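Local coordinates for suppressor protein MPT5 (Saccharomyces cerevisiae, PDB 5BZ1) that binds short recognition elements in the 3'-UTRs of target mRNAs through its Pumilio-repeat domain and so regulates their expression after transcription, HO being repressed this way, at residues K30-P35 / C70-A75; K263-I268 / V328-P333; A293-L298 / G355-D360. All coordinates share one frame; numbering follows the deposited sequence.

How the contacts relate
Along the chain contact 1 comes first and closes before the other two begin, whereas contacts 2 and 3 alternate their segments. Contact 1 joins Pumilio repeats 1 and 2 near the N-terminal end of the all-helical PUM-HD scaffold; its centre lies about 58 Å from that of contact 2 and about 65 Å from that of contact 3, across the centre of the chain. Contacts 2 and 3 have centres about 11 Å apart and share one hydrophobic core, in which helix 253-273 touches helix 288-307 and helix 354-375. Phe265 and Ile268 meet Leu298, and Ile268 meets Phe357. Contact 1 thus lies at a junction of repeats near one end of the scaffold, and contacts 2 and 3 lie together near the other.

Contact 1: K30-P35 / C70-A75; sequences KKLETP and CDYLTA
The end of helix 22-32 and the loop after helix 62-69 come closest at Leu32 and Tyr72, whose CA atoms are 7.6 Å apart. The Tyr72 ring lies against the helix end, with Leu32 O over one face, 3.2 Å from Tyr72 CE1. The same carbonyl accepts a hydrogen bond from Ser38 OG, so its oxygen is satisfied while it rests on the ring. Tyr72 CG stands anti to its own carbonyl carbon (chi1 -59°), which sends the ring toward the helix end; there Leu32 CB lies 4.0 Å from Tyr72 CE2. This is a seam between Pumilio repeats 1 and 2 of the PUF fold, where the exit of one repeat's helix packs on the loop between two helices of the next. Beyond the ring, Glu33 CG lies 3.6 Å from Tyr72 OH, and its extended chain carries the carboxylate on to a salt bridge from OE1 to Lys68 NZ. An alanine in place of Tyr72 removes the ring, which would probably open a gap beside Leu32 CB and Glu33 CG and leave the Leu32 carbonyl without its aromatic neighbour. Leu32 also packs on Val41, Leu65 and Leu69.

Contact 2: K263-I268 / V328-P333; sequences KLFRII and VKNYSP
Phe265 turns its CG anti to the carbonyl carbon (chi1 -82°), toward loop 328-333, while Tyr331 holds its CG between backbone N and carbonyl carbon (chi1 60°), so that the two side chains lie side by side and point the same way. Their rings meet obliquely, centroids 5.4 Å apart and planes 36° apart, with Phe265 CZ 3.6 Å from Tyr331 CD2. Phe265 CE1 also comes within 3.6 Å of Tyr331 CB. At another part of the phenylalanine ring, Asn330 CB approaches CD2 of Phe265 to 3.5 Å, its side chain crossing at about a right angle. The backbone joins in too, Asn330 O lying 3.5 Å from Phe265 CB. Helix 253-273 belongs to Pumilio repeat 7 and the loop to repeat 8, so this buried seam joins the last two repeats of the PUF scaffold. The polar ends of Asn330 and Tyr331 turn back to their own repeat: Asn330 ND2 donates to Thr324 O, and Tyr331 OH is hydrogen-bonded to Leu326 O. These bonds fix the amide and the hydroxyl while Asn330 CB and Tyr331 CB and CD2 lie against Phe265. Helix 354-375 adds Phe361, which touches Phe265 and meets the Tyr331 ring edge-to-face.

Contact 3: A293-L298 / G355-D360; sequences ASMNIL and GNFCND
A Met-aromatic contact between Met295 and Phe357 joins helix 288-307 to helix 354-375 in the C-terminal part of the all-helical PUF scaffold. Segments 293-298 and 355-360 approach most closely at these residues, with CA atoms 7.1 Å apart, and both side chains point into the interface. Phe357 CG lies anti to the backbone N (chi1 166°), a setting that carries the ring across to helix 288-307 and lays one face against the methionine. Met295 CG sits almost over the middle of that face, 3.6 Å from the centroid of the Phe357 ring and only 8° off its normal, a CH-pi contact. Further along the same chain, Met295 SD is over the same face but leans toward the root of the ring, 4.2 Å from the Phe357 centroid. A bend at chi3 (12°) then brings Met295 CE against Phe357 CB at 3.5 Å. Because CB, CG, SD and CE all touch Phe357, the methionine follows the aromatic side chain from ring to CB and leaves that face well covered. Helix 253-273 packs alongside: Ile268 packs on Phe357, and Ile267 and Leu264 touch Ser294 and Ile297 respectively. Ser294 OG is itself bonded to Val290 O. At the far end of the phenylalanine, Leu298 comes to the ring edge, near its plane, with Leu298 CD2 4.1 Å from Phe357 CZ.

Contact 1: K30-P35 / C70-A75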
loop_
_atom_site.group_PDB
_atom_site.type_symbol
_atom_site.label_atom_id
_atom_site.label_comp_id
_atom_site.label_asym_id
_atom_site.label_seq_id
_atom_site.Cartn_x
_atom_site.Cartn_y
_atom_site.Cartn_z
ATOM N N LYS A 30 -3.963 -37.193 5.167
ATOM C CA LYS A 30 -4.809 -38.097 4.395
ATOM C C LYS A 30 -5.956 -38.627 5.251
ATOM O O LYS A 30 -7.083 -38.773 4.776
ATOM C CB LYS A 30 -3.985 -39.260 3.834
ATOM C CG LYS A 30 -4.805 -40.290 3.076
ATOM C CD LYS A 30 -3.933 -41.415 2.529
ATOM C CE LYS A 30 -4.762 -42.419 1.741
ATOM N NZ LYS A 30 -3.932 -43.526 1.193
ATOM N N LYS A 31 -5.663 -38.906 6.517
ATOM C CA LYS A 31 -6.673 -39.392 7.450
ATOM C C LYS A 31 -7.728 -38.320 7.720
ATOM O O LYS A 31 -8.919 -38.622 7.807
ATOM C CB LYS A 31 -6.017 -39.836 8.757
ATOM C CG LYS A 31 -6.266 -41.292 9.106
ATOM C CD LYS A 31 -5.924 -42.199 7.937
ATOM C CE LYS A 31 -6.249 -43.647 8.252
ATOM N NZ LYS A 31 -5.926 -44.538 7.105
ATOM N N LEU A 32 -7.283 -37.069 7.845
ATOM C CA LEU A 32 -8.194 -35.939 8.019
ATOM C C LEU A 32 -9.077 -35.767 6.787
ATOM O O LEU A 32 -10.211 -35.296 6.886
ATOM C CB LEU A 32 -7.415 -34.649 8.288
ATOM C CG LEU A 32 -6.796 -34.502 9.676
ATOM C CD1 LEU A 32 -5.831 -33.327 9.716
ATOM C CD2 LEU A 32 -7.879 -34.321 10.718
ATOM N N GLU A 33 -8.550 -36.160 5.630
ATOM C CA GLU A 33 -9.294 -36.079 4.379
ATOM C C GLU A 33 -10.162 -37.317 4.157
ATOM O O GLU A 33 -10.867 -37.411 3.154
ATOM C CB GLU A 33 -8.341 -35.891 3.196
ATOM C CG GLU A 33 -7.560 -34.579 3.203
ATOM C CD GLU A 33 -6.526 -34.520 2.089
ATOM O OE1 GLU A 33 -5.968 -33.430 1.842
ATOM O OE2 GLU A 33 -6.270 -35.568 1.461
ATOM N N THR A 34 -10.097 -38.263 5.093
ATOM C CA THR A 34 -10.897 -39.486 5.028
ATOM C C THR A 34 -12.161 -39.328 5.872
ATOM O O THR A 34 -12.103 -39.413 7.100
ATOM C CB THR A 34 -10.104 -40.707 5.533
ATOM O OG1 THR A 34 -8.832 -40.758 4.877
ATOM C CG2 THR A 34 -10.872 -42.002 5.262
ATOM N N PRO A 35 -13.310 -39.108 5.206
ATOM C CA PRO A 35 -14.599 -38.780 5.830
ATOM C C PRO A 35 -14.970 -39.706 6.987
ATOM O O PRO A 35 -15.397 -39.222 8.035
ATOM C CB PRO A 35 -15.592 -38.952 4.678
ATOM C CG PRO A 35 -14.792 -38.655 3.454
ATOM C CD PRO A 35 -13.426 -39.223 3.740
ATOM N N CYS A 70 -6.789 -26.765 10.417
ATOM C CA CYS A 70 -7.641 -25.574 10.371
ATOM C C CYS A 70 -8.917 -25.765 9.549
ATOM O O CYS A 70 -9.901 -25.051 9.747
ATOM C CB CYS A 70 -6.863 -24.369 9.832
ATOM S SG CYS A 70 -5.679 -23.680 11.005
ATOM N N ASP A 71 -8.900 -26.727 8.632
ATOM C CA ASP A 71 -10.064 -27.002 7.796
ATOM C C ASP A 71 -11.071 -27.932 8.482
ATOM O O ASP A 71 -12.167 -28.143 7.968
ATOM C CB ASP A 71 -9.632 -27.602 6.454
ATOM C CG ASP A 71 -8.976 -26.582 5.538
ATOM O OD1 ASP A 71 -9.295 -25.381 5.656
ATOM O OD2 ASP A 71 -8.149 -26.989 4.692
ATOM N N TYR A 72 -10.704 -28.473 9.642
ATOM C CA TYR A 72 -11.515 -29.508 10.287
ATOM C C TYR A 72 -11.842 -29.254 11.763
ATOM O O TYR A 72 -12.797 -29.822 12.293
ATOM C CB TYR A 72 -10.840 -30.877 10.136
ATOM C CG TYR A 72 -10.614 -31.296 8.701
ATOM C CD1 TYR A 72 -11.618 -31.920 7.978
ATOM C CD2 TYR A 72 -9.397 -31.070 8.073
ATOM C CE1 TYR A 72 -11.418 -32.309 6.667
ATOM C CE2 TYR A 72 -9.190 -31.455 6.761
ATOM C CZ TYR A 72 -10.205 -32.074 6.066
ATOM O OH TYR A 72 -10.006 -32.459 4.762
ATOM N N LEU A 73 -11.047 -28.413 12.423
ATOM C CA LEU A 73 -11.226 -28.131 13.851
ATOM C C LEU A 73 -12.609 -27.559 14.173
ATOM O O LEU A 73 -13.157 -26.768 13.404
ATOM C CB LEU A 73 -10.154 -27.156 14.356
ATOM C CG LEU A 73 -8.697 -27.623 14.417
ATOM C CD1 LEU A 73 -7.791 -26.516 14.945
ATOM C CD2 LEU A 73 -8.565 -28.869 15.273
ATOM N N THR A 74 -13.172 -27.968 15.309
ATOM C CA THR A 74 -14.388 -27.348 15.823
ATOM C C THR A 74 -14.042 -25.933 16.261
ATOM O O THR A 74 -12.868 -25.601 16.407
ATOM C CB THR A 74 -14.940 -28.103 17.042
ATOM O OG1 THR A 74 -13.995 -28.026 18.117
ATOM C CG2 THR A 74 -15.210 -29.570 16.705
ATOM N N ALA A 75 -15.059 -25.102 16.476
ATOM C CA ALA A 75 -14.835 -23.745 16.959
ATOM C C ALA A 75 -14.134 -23.766 18.314
ATOM O O ALA A 75 -13.235 -22.962 18.567
ATOM C CB ALA A 75 -16.141 -22.991 17.053
#

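Contact 2: K263-I268 / V328-P333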
loop_
_atom_site.group_PDB
_atom_site.type_symbol
_atom_site.label_atom_id
_atom_site.label_comp_id
_atom_site.label_asym_id
_atom_site.label_seq_id
_atom_site.Cartn_x
_atom_site.Cartn_y
_atom_site.Cartn_z
ATOM N N LYS A 263 -3.704 15.347 -11.851
ATOM C CA LYS A 263 -4.808 15.394 -10.901
ATOM C C LYS A 263 -5.496 16.760 -10.926
ATOM O O LYS A 263 -6.724 16.850 -10.878
ATOM C CB LYS A 263 -4.316 15.080 -9.489
ATOM C CG LYS A 263 -5.438 14.985 -8.472
ATOM C CD LYS A 263 -4.926 14.637 -7.088
ATOM C CE LYS A 263 -6.079 14.550 -6.104
ATOM N NZ LYS A 263 -7.073 13.511 -6.494
ATOM N N LEU A 264 -4.694 17.819 -11.003
ATOM C CA LEU A 264 -5.214 19.179 -11.099
ATOM C C LEU A 264 -6.070 19.346 -12.353
ATOM O O LEU A 264 -7.178 19.881 -12.292
ATOM C CB LEU A 264 -4.068 20.195 -11.111
ATOM C CG LEU A 264 -3.282 20.400 -9.815
ATOM C CD1 LEU A 264 -2.125 21.355 -10.037
ATOM C CD2 LEU A 264 -4.186 20.923 -8.712
ATOM N N PHE A 265 -5.540 18.887 -13.482
ATOM C CA PHE A 265 -6.244 18.944 -14.757
ATOM C C PHE A 265 -7.573 18.195 -14.695
ATOM O O PHE A 265 -8.605 18.708 -15.126
ATOM C CB PHE A 265 -5.371 18.346 -15.861
ATOM C CG PHE A 265 -4.344 19.299 -16.417
ATOM C CD1 PHE A 265 -4.654 20.638 -16.628
ATOM C CD2 PHE A 265 -3.071 18.849 -16.740
ATOM C CE1 PHE A 265 -3.708 21.513 -17.152
ATOM C CE2 PHE A 265 -2.122 19.715 -17.262
ATOM C CZ PHE A 265 -2.441 21.049 -17.467
ATOM N N ARG A 266 -7.544 16.983 -14.150
ATOM C CA ARG A 266 -8.734 16.134 -14.112
ATOM C C ARG A 266 -9.855 16.725 -13.252
ATOM O O ARG A 266 -11.033 16.639 -13.607
ATOM C CB ARG A 266 -8.379 14.726 -13.629
ATOM C CG ARG A 266 -9.507 13.727 -13.807
ATOM C CD ARG A 266 -9.042 12.301 -13.576
ATOM N NE ARG A 266 -9.953 11.336 -14.185
ATOM C CZ ARG A 266 -9.800 10.018 -14.118
ATOM N NH1 ARG A 266 -8.770 9.499 -13.462
ATOM N NH2 ARG A 266 -10.678 9.216 -14.704
ATOM N N ILE A 267 -9.481 17.323 -12.125
ATOM C CA ILE A 267 -10.452 17.958 -11.238
ATOM C C ILE A 267 -11.146 19.133 -11.924
ATOM O O ILE A 267 -12.373 19.239 -11.909
ATOM C CB ILE A 267 -9.789 18.442 -9.931
ATOM C CG1 ILE A 267 -9.540 17.260 -8.993
ATOM C CG2 ILE A 267 -10.662 19.464 -9.232
ATOM C CD1 ILE A 267 -8.769 17.618 -7.738
ATOM N N ILE A 268 -10.348 20.006 -12.531
ATOM C CA ILE A 268 -10.859 21.222 -13.152
ATOM C C ILE A 268 -11.719 20.930 -14.389
ATOM O O ILE A 268 -12.793 21.510 -14.550
ATOM C CB ILE A 268 -9.707 22.206 -13.482
ATOM C CG1 ILE A 268 -8.958 22.592 -12.204
ATOM C CG2 ILE A 268 -10.231 23.454 -14.169
ATOM C CD1 ILE A 268 -7.738 23.474 -12.433
ATOM N N VAL A 328 -2.118 19.194 -24.567
ATOM C CA VAL A 328 -3.475 19.710 -24.748
ATOM C C VAL A 328 -4.563 18.647 -24.507
ATOM O O VAL A 328 -5.727 18.982 -24.279
ATOM C CB VAL A 328 -3.643 20.361 -26.145
ATOM C CG1 VAL A 328 -3.811 19.295 -27.219
ATOM C CG2 VAL A 328 -4.821 21.326 -26.156
ATOM N N LYS A 329 -4.179 17.373 -24.541
ATOM C CA LYS A 329 -5.107 16.289 -24.227
ATOM C C LYS A 329 -5.620 16.400 -22.795
ATOM O O LYS A 329 -6.748 16.006 -22.493
ATOM C CB LYS A 329 -4.434 14.931 -24.424
ATOM C CG LYS A 329 -4.429 14.451 -25.862
ATOM C CD LYS A 329 -3.482 13.276 -26.043
ATOM C CE LYS A 329 -3.291 12.938 -27.515
ATOM N NZ LYS A 329 -2.225 11.914 -27.720
ATOM N N ASN A 330 -4.783 16.948 -21.922
ATOM C CA ASN A 330 -5.110 17.064 -20.510
ATOM C C ASN A 330 -6.023 18.242 -20.172
ATOM O O ASN A 330 -6.662 18.245 -19.120
ATOM C CB ASN A 330 -3.827 17.157 -19.677
ATOM C CG ASN A 330 -2.969 15.911 -19.777
ATOM O OD1 ASN A 330 -3.466 14.820 -20.056
ATOM N ND2 ASN A 330 -1.670 16.068 -19.538
ATOM N N TYR A 331 -6.085 19.238 -21.055
ATOM C CA TYR A 331 -6.766 20.490 -20.720
ATOM C C TYR A 331 -7.572 21.149 -21.846
ATOM O O TYR A 331 -7.909 22.329 -21.748
ATOM C CB TYR A 331 -5.765 21.502 -20.147
ATOM C CG TYR A 331 -4.629 21.862 -21.083
ATOM C CD1 TYR A 331 -4.812 22.778 -22.108
ATOM C CD2 TYR A 331 -3.369 21.302 -20.925
ATOM C CE1 TYR A 331 -3.784 23.117 -22.957
ATOM C CE2 TYR A 331 -2.331 21.637 -21.769
ATOM C CZ TYR A 331 -2.546 22.545 -22.785
ATOM O OH TYR A 331 -1.522 22.888 -23.636
ATOM N N SER A 332 -7.888 20.403 -22.900
ATOM C CA SER A 332 -8.620 20.981 -24.032
ATOM C C SER A 332 -9.981 21.628 -23.690
ATOM O O SER A 332 -10.322 22.662 -24.268
ATOM C CB SER A 332 -8.741 19.987 -25.198
ATOM O OG SER A 332 -9.876 19.151 -25.082
ATOM N N PRO A 333 -10.757 21.039 -22.753
ATOM C CA PRO A 333 -12.001 21.729 -22.382
ATOM C C PRO A 333 -11.773 23.100 -21.731
ATOM O O PRO A 333 -12.699 23.913 -21.714
ATOM C CB PRO A 333 -12.644 20.771 -21.375
ATOM C CG PRO A 333 -12.121 19.431 -21.749
ATOM C CD PRO A 333 -10.704 19.681 -22.175
#

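Contact 3: A293-L298 / G355-D360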
loop_
_atom_site.group_PDB
_atom_site.type_symbol
_atom_site.label_atom_id
_atom_site.label_comp_id
_atom_site.label_asym_id
_atom_site.label_seq_id
_atom_site.Cartn_x
_atom_site.Cartn_y
_atom_site.Cartn_z
ATOM N N ALA A 293 -9.335 25.602 -5.204
ATOM C CA ALA A 293 -7.953 25.403 -4.789
ATOM C C ALA A 293 -7.091 24.950 -5.967
ATOM O O ALA A 293 -5.993 25.464 -6.177
ATOM C CB ALA A 293 -7.885 24.390 -3.659
ATOM N N SER A 294 -7.601 23.988 -6.730
ATOM C CA SER A 294 -6.878 23.430 -7.867
ATOM C C SER A 294 -6.532 24.483 -8.919
ATOM O O SER A 294 -5.454 24.448 -9.513
ATOM C CB SER A 294 -7.692 22.307 -8.512
ATOM O OG SER A 294 -8.039 21.317 -7.565
ATOM N N MET A 295 -7.453 25.415 -9.143
ATOM C CA MET A 295 -7.266 26.451 -10.155
ATOM C C MET A 295 -6.070 27.357 -9.852
ATOM O O MET A 295 -5.238 27.606 -10.727
ATOM C CB MET A 295 -8.547 27.273 -10.328
ATOM C CG MET A 295 -9.644 26.558 -11.114
ATOM S SD MET A 295 -11.239 27.411 -11.145
ATOM C CE MET A 295 -10.794 29.023 -10.498
ATOM N N ASN A 296 -5.976 27.830 -8.612
ATOM C CA ASN A 296 -4.875 28.702 -8.204
ATOM C C ASN A 296 -3.514 28.003 -8.241
ATOM O O ASN A 296 -2.504 28.611 -8.599
ATOM C CB ASN A 296 -5.138 29.271 -6.805
ATOM C CG ASN A 296 -6.380 30.143 -6.749
ATOM O OD1 ASN A 296 -7.369 29.793 -6.105
ATOM N ND2 ASN A 296 -6.331 31.290 -7.419
ATOM N N ILE A 297 -3.497 26.725 -7.869
ATOM C CA ILE A 297 -2.270 25.935 -7.850
ATOM C C ILE A 297 -1.775 25.656 -9.267
ATOM O O ILE A 297 -0.573 25.702 -9.533
ATOM C CB ILE A 297 -2.476 24.601 -7.098
ATOM C CG1 ILE A 297 -2.769 24.861 -5.621
ATOM C CG2 ILE A 297 -1.259 23.694 -7.242
ATOM C CD1 ILE A 297 -3.109 23.611 -4.829
ATOM N N LEU A 298 -2.706 25.364 -10.174
ATOM C CA LEU A 298 -2.360 25.100 -11.567
ATOM C C LEU A 298 -1.727 26.336 -12.202
ATOM O O LEU A 298 -0.676 26.248 -12.836
ATOM C CB LEU A 298 -3.592 24.657 -12.360
ATOM C CG LEU A 298 -3.386 24.375 -13.852
ATOM C CD1 LEU A 298 -2.283 23.350 -14.055
ATOM C CD2 LEU A 298 -4.674 23.905 -14.512
ATOM N N GLY A 355 -15.150 31.524 -15.714
ATOM C CA GLY A 355 -14.909 32.484 -16.777
ATOM C C GLY A 355 -13.537 33.129 -16.706
ATOM O O GLY A 355 -12.773 33.094 -17.672
ATOM N N ASN A 356 -13.219 33.718 -15.556
ATOM C CA ASN A 356 -11.925 34.364 -15.366
ATOM C C ASN A 356 -10.757 33.376 -15.379
ATOM O O ASN A 356 -9.709 33.661 -15.960
ATOM C CB ASN A 356 -11.917 35.191 -14.076
ATOM C CG ASN A 356 -10.687 36.079 -13.956
ATOM O OD1 ASN A 356 -10.070 36.446 -14.957
ATOM N ND2 ASN A 356 -10.328 36.427 -12.725
ATOM N N PHE A 357 -10.936 32.219 -14.746
ATOM C CA PHE A 357 -9.883 31.208 -14.715
ATOM C C PHE A 357 -9.506 30.723 -16.108
ATOM O O PHE A 357 -8.333 30.754 -16.482
ATOM C CB PHE A 357 -10.279 29.997 -13.872
ATOM C CG PHE A 357 -9.377 28.814 -14.082
ATOM C CD1 PHE A 357 -8.098 28.803 -13.545
ATOM C CD2 PHE A 357 -9.793 27.730 -14.844
ATOM C CE1 PHE A 357 -7.249 27.724 -13.751
ATOM C CE2 PHE A 357 -8.950 26.648 -15.056
ATOM C CZ PHE A 357 -7.677 26.645 -14.508
ATOM N N CYS A 358 -10.502 30.253 -16.857
ATOM C CA CYS A 358 -10.281 29.727 -18.203
ATOM C C CYS A 358 -9.569 30.738 -19.094
ATOM O O CYS A 358 -8.813 30.362 -19.989
ATOM C CB CYS A 358 -11.600 29.299 -18.848
ATOM S SG CYS A 358 -12.270 27.743 -18.228
ATOM N N ASN A 359 -9.810 32.020 -18.831
ATOM C CA ASN A 359 -9.133 33.100 -19.539
ATOM C C ASN A 359 -7.680 33.260 -19.092
ATOM O O ASN A 359 -6.781 33.439 -19.918
ATOM C CB ASN A 359 -9.887 34.416 -19.343
ATOM C CG ASN A 359 -9.282 35.559 -20.134
ATOM O OD1 ASN A 359 -9.521 35.691 -21.334
ATOM N ND2 ASN A 359 -8.497 36.396 -19.463
ATOM N N ASP A 360 -7.454 33.199 -17.782
ATOM C CA ASP A 360 -6.102 33.290 -17.237
ATOM C C ASP A 360 -5.264 32.074 -17.639
ATOM O O ASP A 360 -4.074 32.202 -17.934
ATOM C CB ASP A 360 -6.138 33.425 -15.712
ATOM C CG ASP A 360 -6.753 34.736 -15.253
ATOM O OD1 ASP A 360 -6.380 35.800 -15.794
ATOM O OD2 ASP A 360 -7.612 34.700 -14.347
#